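Local coordinates for protein beta-galactosidase (Marinomonas sp. ef1, PDB 6Y2K) that probably hydrolyses terminal beta-D-galactosyl residues in beta-galactosides as a cold-active, hexameric enzyme of glycoside hydrolase family 42, at residues L468-Q473 against G489-G494; E479-L484 against G513-L518; S517-T522 against T555-L560; E551-E556 against H576-S581. All blocks are in the same frame, centred on the assembly; numbering follows the deposited sequence.

How the contacts relate
All four contacts lie in the trimerisation-domain region, within about 15 Å of one another between centres. Contacts 1 and 4 are buried; contacts 2 and 3 are partly exposed. Contact 1 is a regular parallel backbone ladder in the mixed sheet, and strand 490-493 passes the pairing on to strand 576-579 of contact 4. Contact 2 covers one side of that sheet through leucines and an amide laid against a carbonyl, with no hydrogen bond between its segments. Contacts 3 and 4 share T555 and E556: both use strand 549-555, contact 3 at its outer end through a threonine hydroxyl and water, contact 4 deeper through a short tyrosine-glutamate bond.

Contact 1: residues L468-Q473 against G489-G494; sequences LVLPAQ and GVLLAG
L468, V469 and L470 pair with L491, L492 and A493 as adjacent parallel strands in the interior of the mixed sheet, the short axes only 13° apart. They are the two strands of a beta-alpha-beta unit, joined in the chain by helix 478-486. Four backbone bonds make the ladder. L468 uses both its polar atoms: its N donates to V490 O (2.8 Å), and its O accepts from L492 N (2.9 Å, N-H...O angle 171°). L470 repeats the pattern two residues on, with L470 N bound to L492 O at 2.9 Å and L470 O to G494 N at 2.7 Å. V469 turns its backbone the other way, to A413 and M415 of strand 412-415. Beyond the last rung P471 O keeps a CA-H...O contact with G494 CA (3.2 Å), while W438 binds the same carbonyl.

On the face with L468, L470 and A493, the side chain of L491 does the touching. Its first torsion lays CG beside the carbonyl carbon, and the second (chi2 66°) then turns L491 CD1 against the partner strand, 3.7 Å from L468 O and 4.1 Å from L470 CG. The other face is lined by V469 and L492, whose CG2 and CB meet at 4.3 Å; helices 435-448 and 585-598 pack there. The chemistry is therefore divided: four hydrogen bonds between peptide groups fix the register and satisfy buried N-H and C=O groups, while branched aliphatic side chains on both faces offer apolar surfaces to the surrounding layers.

Contact 2: residues E479-L484 against G513-L518; sequences ELQNRL and GPLASL
P514 O is stacked over the face of the Q481 side-chain amide, directly above its plane: Q481 CD lies 3.3 Å from this carbonyl oxygen, and Q481 CG and NE2 both lie 3.6 Å from it. The amide lies across the turn of 513-518 instead of pointing an N-H at it. Q481 OE1 comes within 3.4 Å of L515 N, but at a poor angle for bonding, and Q481 NE2 spends a hydrogen on N485 OD1, one helical turn further along. That bond to N485 helps fix how the amide plane is rotated. The chain of Q481 leaves the helix with CG opposite the backbone N (chi1 -168°) and then bends at CG (chi2 57°), which brings its flat end over the peptide that follows P514. P514 CB borders the amide on the oxygen side, 3.8 Å from Q481 OE1, and L518 CB approaches at 4.0 Å from Q481 NE2.

One turn further along the helix the contact is made by leucines. L484 CD1 meets L515 CD1 at 3.9 Å, the two side chains running at about a right angle. L518 CD1 slides beside the start of the L484 side chain, 4.2 Å from L484 CB, and also rests as a methyl against the L484 carbonyl oxygen. L484 and L515 are buried, while P514 and S517 lie toward the solvent side. The 513-518 turn covers strands 490-493 and 576-579, L515 reaching A493 and Y578 and L518 reaching L491 and H576, while helix 478-486 beside it covers the L468 side of the sheet through L484.

Contact 3: residues S517-T522 against T555-L560; sequences SLLPLT and TELPCL
T555 forms an ST turn whose hydroxyl also ties strand 549-555 to P520. T555 OG1 accepts from L557 N (3.0 Å, N-H...O angle 160°) and donates its own hydrogen to P520 O at 2.8 Å. The first torsion of T555 (chi1 -173°) sets OG1 on the carbonyl side of its own residue, near the N-H of L557, and P520 O lies within its reach. P520 O is gripped twice: a water donates to it at 2.7 Å and accepts from E556 N at 3.0 Å, so a second, solvent-mediated link runs beside the direct one. The hydroxyl approaches this carbonyl from slightly outside its plane, tilted by 16°.

Beside these bonds, L557 CD1 makes most of the apolar contacts. It meets L519 CD2 at 3.9 Å and P520 CD at 4.1 Å, both side chains lying at about right angles to L557. L521 CB adds another, 3.7 Å from T555 CB. The contact lies at the outer end of the two-stranded sheet formed by 521-528 and 549-555: L519 and L521 turn onto H576 and Y578 of strand 576-579, while T555 and L557 reach strand 568-573.

Contact 4: residues E551-E556 against H576-S581; sequences EQIKTE and HYYLGS
Y578 OH donates to E551 OE1 in a short hydrogen bond of 2.5 Å. The glutamate oxygen accepts through its syn lone pair, on the side of OE2, and lies in the plane of the ring at its edge; carboxylate and ring are only 19° from coplanar. I553 CD1 also comes to the ring edge, 3.7 Å from Y578 CE2, and reaches on to G580 CA (3.9 Å), where glycine presents no side chain. The backbone adds E551 N to G580 O (3.1 Å), with the donor lying well above the carbonyl plane. A water joins the two segments further: it donates to E551 O at 2.7 Å and accepts from S581 OG at 2.7 Å.

In the second shell, E551 OE2 accepts from W549 NE1 and R496 N, so three donors hold the carboxylate in this buried position and would probably favour its ionised form. With CG opposite the backbone N (chi1 -177°), the Y578 ring extends from its strand far enough for OH to meet E551, and it packs on L521 and A493. The contact thus clamps the two-stranded antiparallel sheet of 521-528 and 549-555 onto the mixed sheet, where strand 576-579 gives way to 581-583, a sheet-on-sheet packing within the trimerisation domain.

Contact 1: residues L468-Q473 against G489-G494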
loop_
_atom_site.group_PDB
_atom_site.type_symbol
_atom_site.label_atom_id
_atom_site.label_comp_id
_atom_site.label_asym_id
_atom_site.label_seq_id
_atom_site.Cartn_x
_atom_site.Cartn_y
_atom_site.Cartn_z
ATOM N N LEU A 468 33.061 -21.162 18.438
ATOM C CA LEU A 468 32.272 -21.032 19.657
ATOM C C LEU A 468 31.602 -19.665 19.665
ATOM O O LEU A 468 32.290 -18.649 19.567
ATOM C CB LEU A 468 33.182 -21.154 20.885
ATOM C CG LEU A 468 32.564 -20.939 22.274
ATOM C CD1 LEU A 468 31.411 -21.894 22.522
ATOM C CD2 LEU A 468 33.616 -21.106 23.359
ATOM N N VAL A 469 30.277 -19.652 19.808
ATOM C CA VAL A 469 29.495 -18.423 19.832
ATOM C C VAL A 469 28.760 -18.303 21.164
ATOM O O VAL A 469 28.046 -19.224 21.548
ATOM C CB VAL A 469 28.478 -18.387 18.674
ATOM C CG1 VAL A 469 27.643 -17.100 18.722
ATOM C CG2 VAL A 469 29.198 -18.510 17.337
ATOM N N LEU A 470 28.967 -17.181 21.865
ATOM C CA LEU A 470 28.234 -16.843 23.092
ATOM C C LEU A 470 27.270 -15.701 22.742
ATOM O O LEU A 470 27.682 -14.539 22.694
ATOM C CB LEU A 470 29.177 -16.390 24.223
ATOM C CG LEU A 470 30.461 -17.143 24.616
ATOM C CD1 LEU A 470 30.809 -16.885 26.085
ATOM C CD2 LEU A 470 30.484 -18.626 24.313
ATOM N N PRO A 471 25.990 -16.020 22.452
ATOM C CA PRO A 471 25.114 -14.953 21.958
ATOM C C PRO A 471 24.974 -13.763 22.890
ATOM O O PRO A 471 24.945 -12.628 22.413
ATOM C CB PRO A 471 23.768 -15.662 21.783
ATOM C CG PRO A 471 24.149 -17.064 21.478
ATOM C CD PRO A 471 25.334 -17.332 22.361
ATOM N N ALA A 472 24.880 -14.029 24.194
ATOM C CA ALA A 472 24.706 -12.983 25.219
ATOM C C ALA A 472 24.957 -13.569 26.607
ATOM O O ALA A 472 24.037 -13.769 27.398
ATOM C CB ALA A 472 23.316 -12.378 25.130
ATOM N N GLN A 473 26.223 -13.866 26.883
ATOM C CA GLN A 473 26.606 -14.542 28.125
ATOM C C GLN A 473 26.742 -13.474 29.212
ATOM O O GLN A 473 27.839 -13.022 29.524
ATOM C CB GLN A 473 27.904 -15.335 27.909
ATOM C CG GLN A 473 28.285 -16.281 29.037
ATOM C CD GLN A 473 27.267 -17.385 29.323
ATOM O OE1 GLN A 473 26.552 -17.802 28.416
ATOM N NE2 GLN A 473 27.184 -17.847 30.556
ATOM N N GLY A 489 40.038 -22.576 19.656
ATOM C CA GLY A 489 39.214 -22.328 18.466
ATOM C C GLY A 489 38.920 -20.845 18.265
ATOM O O GLY A 489 39.608 -19.979 18.826
ATOM N N VAL A 490 37.888 -20.561 17.469
ATOM C CA VAL A 490 37.479 -19.195 17.152
ATOM C C VAL A 490 36.299 -18.785 18.040
ATOM O O VAL A 490 35.322 -19.506 18.128
ATOM C CB VAL A 490 37.104 -19.064 15.657
ATOM C CG1 VAL A 490 36.616 -17.655 15.334
ATOM C CG2 VAL A 490 38.301 -19.423 14.781
ATOM N N LEU A 491 36.405 -17.628 18.689
ATOM C CA LEU A 491 35.370 -17.122 19.603
ATOM C C LEU A 491 34.651 -15.902 19.040
ATOM O O LEU A 491 35.304 -14.931 18.644
ATOM C CB LEU A 491 35.997 -16.725 20.947
ATOM C CG LEU A 491 35.080 -16.041 21.972
ATOM C CD1 LEU A 491 33.987 -16.990 22.451
ATOM C CD2 LEU A 491 35.884 -15.492 23.149
ATOM N N LEU A 492 33.316 -15.951 19.054
ATOM C CA LEU A 492 32.467 -14.764 18.881
ATOM C C LEU A 492 31.625 -14.551 20.144
ATOM O O LEU A 492 30.763 -15.375 20.475
ATOM C CB LEU A 492 31.552 -14.919 17.658
ATOM C CG LEU A 492 30.541 -13.780 17.417
ATOM C CD1 LEU A 492 31.267 -12.458 17.227
ATOM C CD2 LEU A 492 29.628 -14.069 16.233
ATOM N N ALA A 493 31.884 -13.453 20.845
ATOM C CA ALA A 493 31.071 -13.035 21.980
ATOM C C ALA A 493 30.069 -11.990 21.503
ATOM O O ALA A 493 30.443 -11.007 20.867
ATOM C CB ALA A 493 31.941 -12.466 23.083
ATOM N N GLY A 494 28.795 -12.216 21.802
ATOM C CA GLY A 494 27.725 -11.356 21.334
ATOM C C GLY A 494 27.385 -10.256 22.315
ATOM O O GLY A 494 27.968 -10.183 23.404
#

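Contact 2: residues E479-L484 against G513-L518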
loop_
_atom_site.group_PDB
_atom_site.type_symbol
_atom_site.label_atom_id
_atom_site.label_comp_id
_atom_site.label_asym_id
_atom_site.label_seq_id
_atom_site.Cartn_x
_atom_site.Cartn_y
_atom_site.Cartn_z
ATOM N N GLU A 479 35.537 -19.154 36.244
ATOM C CA GLU A 479 35.926 -20.442 35.685
ATOM C C GLU A 479 35.666 -20.476 34.171
ATOM O O GLU A 479 36.488 -21.018 33.410
ATOM C CB GLU A 479 35.232 -21.595 36.425
ATOM C CG GLU A 479 35.776 -21.841 37.836
ATOM C CD GLU A 479 35.252 -20.861 38.881
ATOM O OE1 GLU A 479 34.422 -19.990 38.535
ATOM O OE2 GLU A 479 35.674 -20.954 40.052
ATOM N N LEU A 480 34.547 -19.891 33.725
ATOM C CA LEU A 480 34.304 -19.749 32.291
ATOM C C LEU A 480 35.373 -18.867 31.648
ATOM O O LEU A 480 35.887 -19.212 30.591
ATOM C CB LEU A 480 32.905 -19.198 31.983
ATOM C CG LEU A 480 32.631 -18.912 30.491
ATOM C CD1 LEU A 480 32.881 -20.147 29.631
ATOM C CD2 LEU A 480 31.218 -18.396 30.291
ATOM N N GLN A 481 35.732 -17.753 32.280
ATOM C CA GLN A 481 36.766 -16.888 31.697
ATOM C C GLN A 481 38.108 -17.621 31.511
ATOM O O GLN A 481 38.778 -17.427 30.493
ATOM C CB GLN A 481 36.959 -15.590 32.489
ATOM C CG GLN A 481 37.813 -14.545 31.766
ATOM C CD GLN A 481 37.268 -14.167 30.391
ATOM O OE1 GLN A 481 36.073 -13.893 30.239
ATOM N NE2 GLN A 481 38.145 -14.153 29.386
ATOM N N ASN A 482 38.475 -18.473 32.472
ATOM C CA ASN A 482 39.680 -19.318 32.343
ATOM C C ASN A 482 39.596 -20.254 31.138
ATOM O O ASN A 482 40.561 -20.370 30.379
ATOM C CB ASN A 482 39.921 -20.152 33.608
ATOM C CG ASN A 482 40.357 -19.315 34.792
ATOM O OD1 ASN A 482 41.020 -18.284 34.642
ATOM N ND2 ASN A 482 39.990 -19.764 35.994
ATOM N N ARG A 483 38.448 -20.907 30.964
ATOM C CA ARG A 483 38.217 -21.760 29.795
ATOM C C ARG A 483 38.289 -20.967 28.479
ATOM O O ARG A 483 38.851 -21.452 27.502
ATOM C CB ARG A 483 36.884 -22.511 29.898
ATOM C CG ARG A 483 36.875 -23.628 30.944
ATOM C CD ARG A 483 35.630 -24.503 30.844
ATOM N NE ARG A 483 34.419 -23.779 31.237
ATOM C CZ ARG A 483 34.015 -23.552 32.492
ATOM N NH1 ARG A 483 32.886 -22.877 32.713
ATOM N NH2 ARG A 483 34.724 -23.983 33.540
ATOM N N LEU A 484 37.746 -19.749 28.465
ATOM C CA LEU A 484 37.839 -18.884 27.281
ATOM C C LEU A 484 39.275 -18.461 26.998
ATOM O O LEU A 484 39.691 -18.461 25.837
ATOM C CB LEU A 484 36.940 -17.649 27.401
ATOM C CG LEU A 484 35.426 -17.915 27.468
ATOM C CD1 LEU A 484 34.681 -16.604 27.675
ATOM C CD2 LEU A 484 34.923 -18.626 26.226
ATOM N N GLY A 513 33.343 -6.736 31.075
ATOM C CA GLY A 513 33.655 -7.363 32.357
ATOM C C GLY A 513 34.888 -8.257 32.309
ATOM O O GLY A 513 35.934 -7.813 31.857
ATOM N N PRO A 514 34.764 -9.535 32.735
ATOM C CA PRO A 514 35.926 -10.445 32.682
ATOM C C PRO A 514 36.486 -10.687 31.283
ATOM O O PRO A 514 37.664 -11.010 31.159
ATOM C CB PRO A 514 35.379 -11.758 33.257
ATOM C CG PRO A 514 34.200 -11.361 34.057
ATOM C CD PRO A 514 33.596 -10.197 33.338
ATOM N N LEU A 515 35.653 -10.537 30.249
ATOM C CA LEU A 515 36.084 -10.736 28.859
ATOM C C LEU A 515 37.054 -9.657 28.359
ATOM O O LEU A 515 37.757 -9.883 27.384
ATOM C CB LEU A 515 34.859 -10.783 27.923
ATOM C CG LEU A 515 35.054 -11.346 26.510
ATOM C CD1 LEU A 515 35.081 -12.867 26.533
ATOM C CD2 LEU A 515 33.959 -10.863 25.570
ATOM N N ALA A 516 37.080 -8.491 29.001
ATOM C CA ALA A 516 37.914 -7.373 28.553
ATOM C C ALA A 516 39.416 -7.675 28.468
ATOM O O ALA A 516 40.102 -7.078 27.645
ATOM C CB ALA A 516 37.684 -6.140 29.422
ATOM N N SER A 517 39.929 -8.574 29.303
ATOM C CA SER A 517 41.334 -8.996 29.191
ATOM C C SER A 517 41.598 -9.739 27.875
ATOM O O SER A 517 42.663 -9.586 27.293
ATOM C CB SER A 517 41.764 -9.852 30.396
ATOM O OG SER A 517 40.981 -11.033 30.505
ATOM N N LEU A 518 40.619 -10.510 27.402
ATOM C CA LEU A 518 40.720 -11.249 26.131
ATOM C C LEU A 518 40.392 -10.360 24.919
ATOM O O LEU A 518 41.006 -10.476 23.851
ATOM C CB LEU A 518 39.738 -12.432 26.140
ATOM C CG LEU A 518 40.202 -13.864 25.852
ATOM C CD1 LEU A 518 39.014 -14.680 25.362
ATOM C CD2 LEU A 518 41.380 -13.971 24.890
#

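Contact 3: residues S517-T522 against T555-L560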
loop_
_atom_site.group_PDB
_atom_site.type_symbol
_atom_site.label_atom_id
_atom_site.label_comp_id
_atom_site.label_asym_id
_atom_site.label_seq_id
_atom_site.Cartn_x
_atom_site.Cartn_y
_atom_site.Cartn_z
ATOM N N SER A 517 39.929 -8.574 29.303
ATOM C CA SER A 517 41.334 -8.996 29.191
ATOM C C SER A 517 41.598 -9.739 27.875
ATOM O O SER A 517 42.663 -9.586 27.293
ATOM C CB SER A 517 41.764 -9.852 30.396
ATOM O OG SER A 517 40.981 -11.033 30.505
ATOM N N LEU A 518 40.619 -10.510 27.402
ATOM C CA LEU A 518 40.720 -11.249 26.131
ATOM C C LEU A 518 40.392 -10.360 24.919
ATOM O O LEU A 518 41.006 -10.476 23.851
ATOM C CB LEU A 518 39.738 -12.432 26.140
ATOM C CG LEU A 518 40.202 -13.864 25.852
ATOM C CD1 LEU A 518 39.014 -14.680 25.362
ATOM C CD2 LEU A 518 41.380 -13.971 24.890
ATOM N N LEU A 519 39.373 -9.518 25.084
ATOM C CA LEU A 519 38.858 -8.657 24.026
ATOM C C LEU A 519 38.803 -7.231 24.562
ATOM O O LEU A 519 37.794 -6.829 25.139
ATOM C CB LEU A 519 37.470 -9.147 23.597
ATOM C CG LEU A 519 37.507 -10.287 22.578
ATOM C CD1 LEU A 519 36.244 -11.141 22.601
ATOM C CD2 LEU A 519 37.731 -9.711 21.191
ATOM N N PRO A 520 39.913 -6.470 24.423
ATOM C CA PRO A 520 39.951 -5.145 25.053
ATOM C C PRO A 520 39.031 -4.105 24.390
ATOM O O PRO A 520 39.346 -3.550 23.334
ATOM C CB PRO A 520 41.430 -4.745 24.966
ATOM C CG PRO A 520 41.990 -5.558 23.846
ATOM C CD PRO A 520 41.215 -6.844 23.838
ATOM N N LEU A 521 37.895 -3.867 25.038
ATOM C CA LEU A 521 36.948 -2.834 24.632
ATOM C C LEU A 521 36.126 -2.394 25.837
ATOM O O LEU A 521 36.112 -3.081 26.864
ATOM C CB LEU A 521 36.039 -3.379 23.530
ATOM C CG LEU A 521 35.169 -4.589 23.902
ATOM C CD1 LEU A 521 33.721 -4.166 24.100
ATOM C CD2 LEU A 521 35.253 -5.667 22.839
ATOM N N THR A 522 35.454 -1.252 25.709
ATOM C CA THR A 522 34.601 -0.721 26.759
ATOM C C THR A 522 33.240 -0.352 26.176
ATOM O O THR A 522 33.171 0.419 25.226
ATOM C CB THR A 522 35.237 0.525 27.405
ATOM O OG1 THR A 522 36.502 0.171 27.972
ATOM C CG2 THR A 522 34.339 1.098 28.511
ATOM N N THR A 555 37.291 1.054 21.491
ATOM C CA THR A 555 38.263 -0.032 21.349
ATOM C C THR A 555 39.360 0.359 20.370
ATOM O O THR A 555 39.144 1.209 19.512
ATOM C CB THR A 555 37.601 -1.342 20.863
ATOM O OG1 THR A 555 38.550 -2.418 20.897
ATOM C CG2 THR A 555 37.054 -1.213 19.435
ATOM N N GLU A 556 40.529 -0.266 20.517
ATOM C CA GLU A 556 41.593 -0.186 19.516
ATOM C C GLU A 556 41.607 -1.418 18.611
ATOM O O GLU A 556 42.355 -1.461 17.642
ATOM C CB GLU A 556 42.962 -0.019 20.190
ATOM C CG GLU A 556 43.116 1.257 20.998
ATOM C CD GLU A 556 42.876 2.513 20.180
ATOM O OE1 GLU A 556 42.223 3.442 20.705
ATOM O OE2 GLU A 556 43.329 2.575 19.006
ATOM N N LEU A 557 40.764 -2.408 18.901
ATOM C CA LEU A 557 40.669 -3.595 18.056
ATOM C C LEU A 557 40.228 -3.212 16.635
ATOM O O LEU A 557 39.469 -2.262 16.471
ATOM C CB LEU A 557 39.676 -4.603 18.646
ATOM C CG LEU A 557 40.088 -5.305 19.934
ATOM C CD1 LEU A 557 38.888 -6.008 20.544
ATOM C CD2 LEU A 557 41.227 -6.293 19.689
ATOM N N PRO A 558 40.699 -3.951 15.608
ATOM C CA PRO A 558 40.184 -3.685 14.266
ATOM C C PRO A 558 38.682 -3.951 14.184
ATOM O O PRO A 558 38.195 -4.887 14.831
ATOM C CB PRO A 558 40.923 -4.697 13.386
ATOM C CG PRO A 558 42.096 -5.154 14.186
ATOM C CD PRO A 558 41.648 -5.076 15.614
ATOM N N CYS A 559 37.983 -3.136 13.396
ATOM C CA CYS A 559 36.541 -3.249 13.198
ATOM C C CYS A 559 36.242 -3.938 11.875
ATOM O O CYS A 559 36.769 -3.548 10.837
ATOM C CB CYS A 559 35.900 -1.868 13.189
ATOM S SG CYS A 559 35.854 -1.094 14.811
ATOM N N LEU A 560 35.387 -4.956 11.932
ATOM C CA LEU A 560 34.905 -5.668 10.755
ATOM C C LEU A 560 33.541 -5.149 10.291
ATOM O O LEU A 560 33.176 -5.356 9.124
ATOM C CB LEU A 560 34.821 -7.167 11.035
ATOM C CG LEU A 560 36.113 -7.915 11.409
ATOM C CD1 LEU A 560 37.208 -7.657 10.374
ATOM C CD2 LEU A 560 36.624 -7.594 12.814
HETATM O O HOH W 1 41.563 -2.220 22.482
#

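Contact 4: residues E551-E556 against H576-S581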
loop_
_atom_site.group_PDB
_atom_site.type_symbol
_atom_site.label_atom_id
_atom_site.label_comp_id
_atom_site.label_asym_id
_atom_site.label_seq_id
_atom_site.Cartn_x
_atom_site.Cartn_y
_atom_site.Cartn_z
ATOM N N GLU A 551 25.267 -1.031 21.126
ATOM C CA GLU A 551 26.267 -0.621 22.123
ATOM C C GLU A 551 27.203 0.433 21.564
ATOM O O GLU A 551 27.682 0.297 20.441
ATOM C CB GLU A 551 27.072 -1.823 22.629
ATOM C CG GLU A 551 26.262 -2.730 23.532
ATOM C CD GLU A 551 26.901 -4.075 23.794
ATOM O OE1 GLU A 551 28.061 -4.311 23.368
ATOM O OE2 GLU A 551 26.220 -4.900 24.444
ATOM N N GLN A 552 27.444 1.479 22.352
ATOM C CA GLN A 552 28.421 2.519 22.042
ATOM C C GLN A 552 29.748 2.076 22.664
ATOM O O GLN A 552 29.858 2.009 23.897
ATOM C CB GLN A 552 27.973 3.860 22.624
ATOM C CG GLN A 552 28.928 5.017 22.359
ATOM C CD GLN A 552 28.478 6.306 23.030
ATOM O OE1 GLN A 552 27.353 6.780 22.808
ATOM N NE2 GLN A 552 29.351 6.886 23.833
ATOM N N ILE A 553 30.742 1.785 21.821
ATOM C CA ILE A 553 31.962 1.079 22.239
ATOM C C ILE A 553 33.221 1.881 21.894
ATOM O O ILE A 553 33.296 2.513 20.836
ATOM C CB ILE A 553 32.032 -0.316 21.578
ATOM C CG1 ILE A 553 30.926 -1.227 22.136
ATOM C CG2 ILE A 553 33.392 -0.989 21.790
ATOM C CD1 ILE A 553 30.704 -2.499 21.341
ATOM N N LYS A 554 34.193 1.848 22.803
ATOM C CA LYS A 554 35.540 2.355 22.554
ATOM C C LYS A 554 36.495 1.165 22.548
ATOM O O LYS A 554 36.482 0.342 23.468
ATOM C CB LYS A 554 35.950 3.378 23.616
ATOM C CG LYS A 554 37.338 3.965 23.382
ATOM C CD LYS A 554 37.526 5.295 24.097
ATOM C CE LYS A 554 38.893 5.901 23.798
ATOM N NZ LYS A 554 38.894 7.385 23.969
ATOM N N THR A 555 37.291 1.054 21.491
ATOM C CA THR A 555 38.263 -0.032 21.349
ATOM C C THR A 555 39.360 0.359 20.370
ATOM O O THR A 555 39.144 1.209 19.512
ATOM C CB THR A 555 37.601 -1.342 20.863
ATOM O OG1 THR A 555 38.550 -2.418 20.897
ATOM C CG2 THR A 555 37.054 -1.213 19.435
ATOM N N GLU A 556 40.529 -0.266 20.517
ATOM C CA GLU A 556 41.593 -0.186 19.516
ATOM C C GLU A 556 41.607 -1.418 18.611
ATOM O O GLU A 556 42.355 -1.461 17.642
ATOM C CB GLU A 556 42.962 -0.019 20.190
ATOM C CG GLU A 556 43.116 1.257 20.998
ATOM C CD GLU A 556 42.876 2.513 20.180
ATOM O OE1 GLU A 556 42.223 3.442 20.705
ATOM O OE2 GLU A 556 43.329 2.575 19.006
ATOM N N HIS A 576 39.607 -14.123 18.197
ATOM C CA HIS A 576 38.669 -13.542 19.169
ATOM C C HIS A 576 37.915 -12.341 18.590
ATOM O O HIS A 576 38.531 -11.401 18.092
ATOM C CB HIS A 576 39.415 -13.135 20.442
ATOM C CG HIS A 576 40.253 -14.234 21.021
ATOM N ND1 HIS A 576 41.597 -14.375 20.744
ATOM C CD2 HIS A 576 39.928 -15.264 21.839
ATOM C CE1 HIS A 576 42.066 -15.437 21.376
ATOM N NE2 HIS A 576 41.074 -15.995 22.048
ATOM N N TYR A 577 36.580 -12.384 18.670
ATOM C CA TYR A 577 35.706 -11.330 18.125
ATOM C C TYR A 577 34.587 -10.988 19.106
ATOM O O TYR A 577 34.118 -11.860 19.839
ATOM C CB TYR A 577 35.126 -11.774 16.770
ATOM C CG TYR A 577 36.221 -12.081 15.770
ATOM C CD1 TYR A 577 36.871 -13.318 15.777
ATOM C CD2 TYR A 577 36.654 -11.117 14.862
ATOM C CE1 TYR A 577 37.905 -13.590 14.895
ATOM C CE2 TYR A 577 37.679 -11.379 13.964
ATOM C CZ TYR A 577 38.302 -12.616 13.986
ATOM O OH TYR A 577 39.328 -12.886 13.109
ATOM N N TYR A 578 34.210 -9.709 19.131
ATOM C CA TYR A 578 33.081 -9.202 19.908
ATOM C C TYR A 578 32.081 -8.487 18.986
ATOM O O TYR A 578 32.475 -7.660 18.152
ATOM C CB TYR A 578 33.536 -8.218 20.998
ATOM C CG TYR A 578 32.384 -7.728 21.855
ATOM C CD1 TYR A 578 31.880 -8.517 22.884
ATOM C CD2 TYR A 578 31.762 -6.498 21.606
ATOM C CE1 TYR A 578 30.800 -8.089 23.651
ATOM C CE2 TYR A 578 30.690 -6.058 22.378
ATOM C CZ TYR A 578 30.209 -6.861 23.394
ATOM O OH TYR A 578 29.146 -6.453 24.173
ATOM N N LEU A 579 30.797 -8.792 19.177
ATOM C CA LEU A 579 29.696 -8.148 18.465
ATOM C C LEU A 579 28.886 -7.340 19.473
ATOM O O LEU A 579 28.406 -7.893 20.457
ATOM C CB LEU A 579 28.824 -9.218 17.799
ATOM C CG LEU A 579 27.483 -8.824 17.156
ATOM C CD1 LEU A 579 27.688 -7.842 16.013
ATOM C CD2 LEU A 579 26.756 -10.069 16.674
ATOM N N GLY A 580 28.717 -6.049 19.215
ATOM C CA GLY A 580 28.062 -5.129 20.145
ATOM C C GLY A 580 26.655 -4.680 19.779
ATOM O O GLY A 580 26.011 -4.008 20.581
ATOM N N SER A 581 26.183 -5.018 18.573
ATOM C CA SER A 581 24.807 -4.715 18.158
ATOM C C SER A 581 24.139 -5.950 17.572
ATOM O O SER A 581 24.831 -6.832 17.037
ATOM C CB SER A 581 24.785 -3.584 17.124
ATOM O OG SER A 581 25.359 -2.384 17.645
HETATM O O HOH W 2 27.792 -1.727 18.637
#